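Local structure of hypothetical protein yiiX (Escherichia coli, 2IF6) at residues V38-K42 with K43-F47. The protein is a papain-like protein of the permuted YaeF/YiiX (C92) family that is probably a hydrolase, though its substrate and physiological role are not established. Numbering follows the deposited sequence. Where two conformers were deposited one is given.
Sequences VMRNK and KPYVF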
loop_
_atom_site.group_PDB
_atom_site.type_symbol
_atom_site.label_atom_id
_atom_site.label_comp_id
_atom_site.label_asym_id
_atom_site.label_seq_id
_atom_site.Cartn_x
_atom_site.Cartn_y
_atom_site.Cartn_z
ATOM N N VAL A 38 1.147 11.256 6.214
ATOM C CA VAL A 38 0.793 11.824 7.529
ATOM C C VAL A 38 1.622 13.115 7.689
ATOM O O VAL A 38 2.868 13.079 7.595
ATOM C CB VAL A 38 1.016 10.860 8.710
ATOM C CG1 VAL A 38 0.712 11.561 10.044
ATOM C CG2 VAL A 38 0.127 9.660 8.585
ATOM N N MET A 39 0.931 14.243 7.854
ATOM C CA MET A 39 1.579 15.516 8.149
ATOM C C MET A 39 1.915 15.559 9.635
ATOM O O MET A 39 1.045 15.455 10.503
ATOM C CB MET A 39 0.728 16.719 7.704
ATOM C CG MET A 39 0.206 16.612 6.276
ATOM S SD MET A 39 1.450 16.271 4.985
ATOM C CE MET A 39 2.309 17.810 4.992
ATOM N N ARG A 40 3.204 15.639 9.933
ATOM C CA ARG A 40 3.660 15.695 11.319
ATOM C C ARG A 40 4.359 17.027 11.502
ATOM O O ARG A 40 5.319 17.330 10.796
ATOM C CB ARG A 40 4.603 14.548 11.621
ATOM C CG ARG A 40 4.015 13.163 11.360
ATOM C CD ARG A 40 5.138 12.134 11.458
ATOM N NE ARG A 40 5.488 11.774 12.829
ATOM C CZ ARG A 40 6.676 11.285 13.194
ATOM N NH1 ARG A 40 7.648 11.113 12.298
ATOM N NH2 ARG A 40 6.912 10.968 14.446
ATOM N N ASN A 41 3.829 17.865 12.389
ATOM C CA ASN A 41 4.291 19.261 12.499
ATOM C C ASN A 41 4.352 19.923 11.124
ATOM O O ASN A 41 5.305 20.626 10.790
ATOM C CB ASN A 41 5.647 19.329 13.230
ATOM C CG ASN A 41 6.007 20.734 13.718
ATOM O OD1 ASN A 41 6.914 20.889 14.538
ATOM N ND2 ASN A 41 5.334 21.758 13.198
ATOM N N LYS A 42 3.322 19.675 10.306
ATOM C CA LYS A 42 3.149 20.300 8.992
ATOM C C LYS A 42 4.180 19.846 7.934
ATOM O O LYS A 42 4.306 20.475 6.886
ATOM C CB LYS A 42 3.133 21.846 9.064
ATOM C CG LYS A 42 2.203 22.445 10.127
ATOM C CD LYS A 42 0.801 22.576 9.616
ATOM C CE LYS A 42 -0.151 22.971 10.759
ATOM N NZ LYS A 42 -1.540 22.863 10.280
ATOM N N LYS A 43 4.882 18.756 8.221
ATOM C CA LYS A 43 5.875 18.222 7.323
ATOM C C LYS A 43 5.373 16.873 6.849
ATOM O O LYS A 43 4.859 16.100 7.660
ATOM C CB LYS A 43 7.186 18.000 8.079
ATOM C CG LYS A 43 7.817 19.307 8.626
ATOM C CD LYS A 43 8.981 18.938 9.535
ATOM C CE LYS A 43 9.768 20.163 9.951
ATOM N NZ LYS A 43 8.854 21.270 10.377
ATOM N N PRO A 44 5.517 16.591 5.544
ATOM C CA PRO A 44 4.991 15.335 5.001
ATOM C C PRO A 44 5.874 14.096 5.236
ATOM O O PRO A 44 7.062 14.056 4.847
ATOM C CB PRO A 44 4.837 15.630 3.516
ATOM C CG PRO A 44 5.867 16.647 3.226
ATOM C CD PRO A 44 6.096 17.446 4.486
ATOM N N TYR A 45 5.268 13.108 5.881
ATOM C CA TYR A 45 5.875 11.815 6.059
ATOM C C TYR A 45 4.991 10.788 5.373
ATOM O O TYR A 45 3.790 11.013 5.229
ATOM C CB TYR A 45 6.000 11.475 7.545
ATOM C CG TYR A 45 7.064 12.315 8.261
ATOM C CD1 TYR A 45 8.250 11.730 8.726
ATOM C CD2 TYR A 45 6.875 13.684 8.479
ATOM C CE1 TYR A 45 9.215 12.486 9.376
ATOM C CE2 TYR A 45 7.868 14.477 9.125
ATOM C CZ TYR A 45 9.015 13.850 9.582
ATOM O OH TYR A 45 9.988 14.589 10.216
ATOM N N VAL A 46 5.578 9.658 4.992
ATOM C CA VAL A 46 4.828 8.539 4.447
ATOM C C VAL A 46 4.812 7.411 5.500
ATOM O O VAL A 46 5.872 6.846 5.862
ATOM C CB VAL A 46 5.405 8.040 3.071
ATOM C CG1 VAL A 46 4.621 6.801 2.570
ATOM C CG2 VAL A 46 5.388 9.170 2.034
ATOM N N PHE A 47 3.608 7.100 5.993
ATOM C CA PHE A 47 3.371 5.966 6.892
ATOM C C PHE A 47 3.318 4.718 6.021
ATOM O O PHE A 47 2.467 4.642 5.118
ATOM C CB PHE A 47 1.990 6.177 7.545
ATOM C CG PHE A 47 1.467 5.001 8.322
ATOM C CD1 PHE A 47 1.881 4.787 9.644
ATOM C CD2 PHE A 47 0.508 4.133 7.760
ATOM C CE1 PHE A 47 1.373 3.730 10.420
ATOM C CE2 PHE A 47 -0.005 3.038 8.535
ATOM C CZ PHE A 47 0.435 2.850 9.869
HETATM O O HOH W 1 6.806 23.004 9.321
#
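R40 lays its side chain over one face of the Y45 ring, a diagonal pairing that shows how a β-hairpin with a two-residue loop can join its strands by side chains as well as by backbone. R40 CD sits 4.0 Å from the centroid of the Y45 ring in a CH-π contact. With CG beside its own backbone N (chi1 -57°) and a bend at chi3, R40 carries its guanidinium over the same face, CZ lying 4.8 Å from the Y45 centroid as a cation-π pair. The guanidinium stands nearly upright on the ring, their planes 80° apart, and its NH1 edge meets Y45 CE1 at 3.6 Å. Y55 of the adjoining strand 53-57 gives this cation a second aromatic partner.

Between the two faces, two reciprocal pairs of backbone hydrogen bonds join the strands: V38 N to Y45 O (2.8 Å) with its return bond, and R40 N to K43 O with its own. The last of these, K43 N to R40 O, approaches from above the carbonyl plane, 60° out of it, where the type I' turn N41-K42 reverses the chain. On the sheet face shared by M39 and P44, the methionine bends at chi2 and chi3, packing M39 CE closely against P44 CB at 3.6 Å; P5 touches both residues.

The end of the hairpin away from the turn is buried: V38 CG2 meets F47 CB at 4.1 Å, and F47 continues against helix 112-124. The turn, in contrast, is exposed: K43 NZ reaches N41 O only through a water, which accepts from K43 NZ at 2.9 Å and donates a longer bond to N41 O. Thus the hairpin of strands 33-40 and 43-49 couples a hydrated, polar tip to an apolar base, with a charge in contact with two aromatic rings, Y45 and Y55, and probably stabilised by their π electrons.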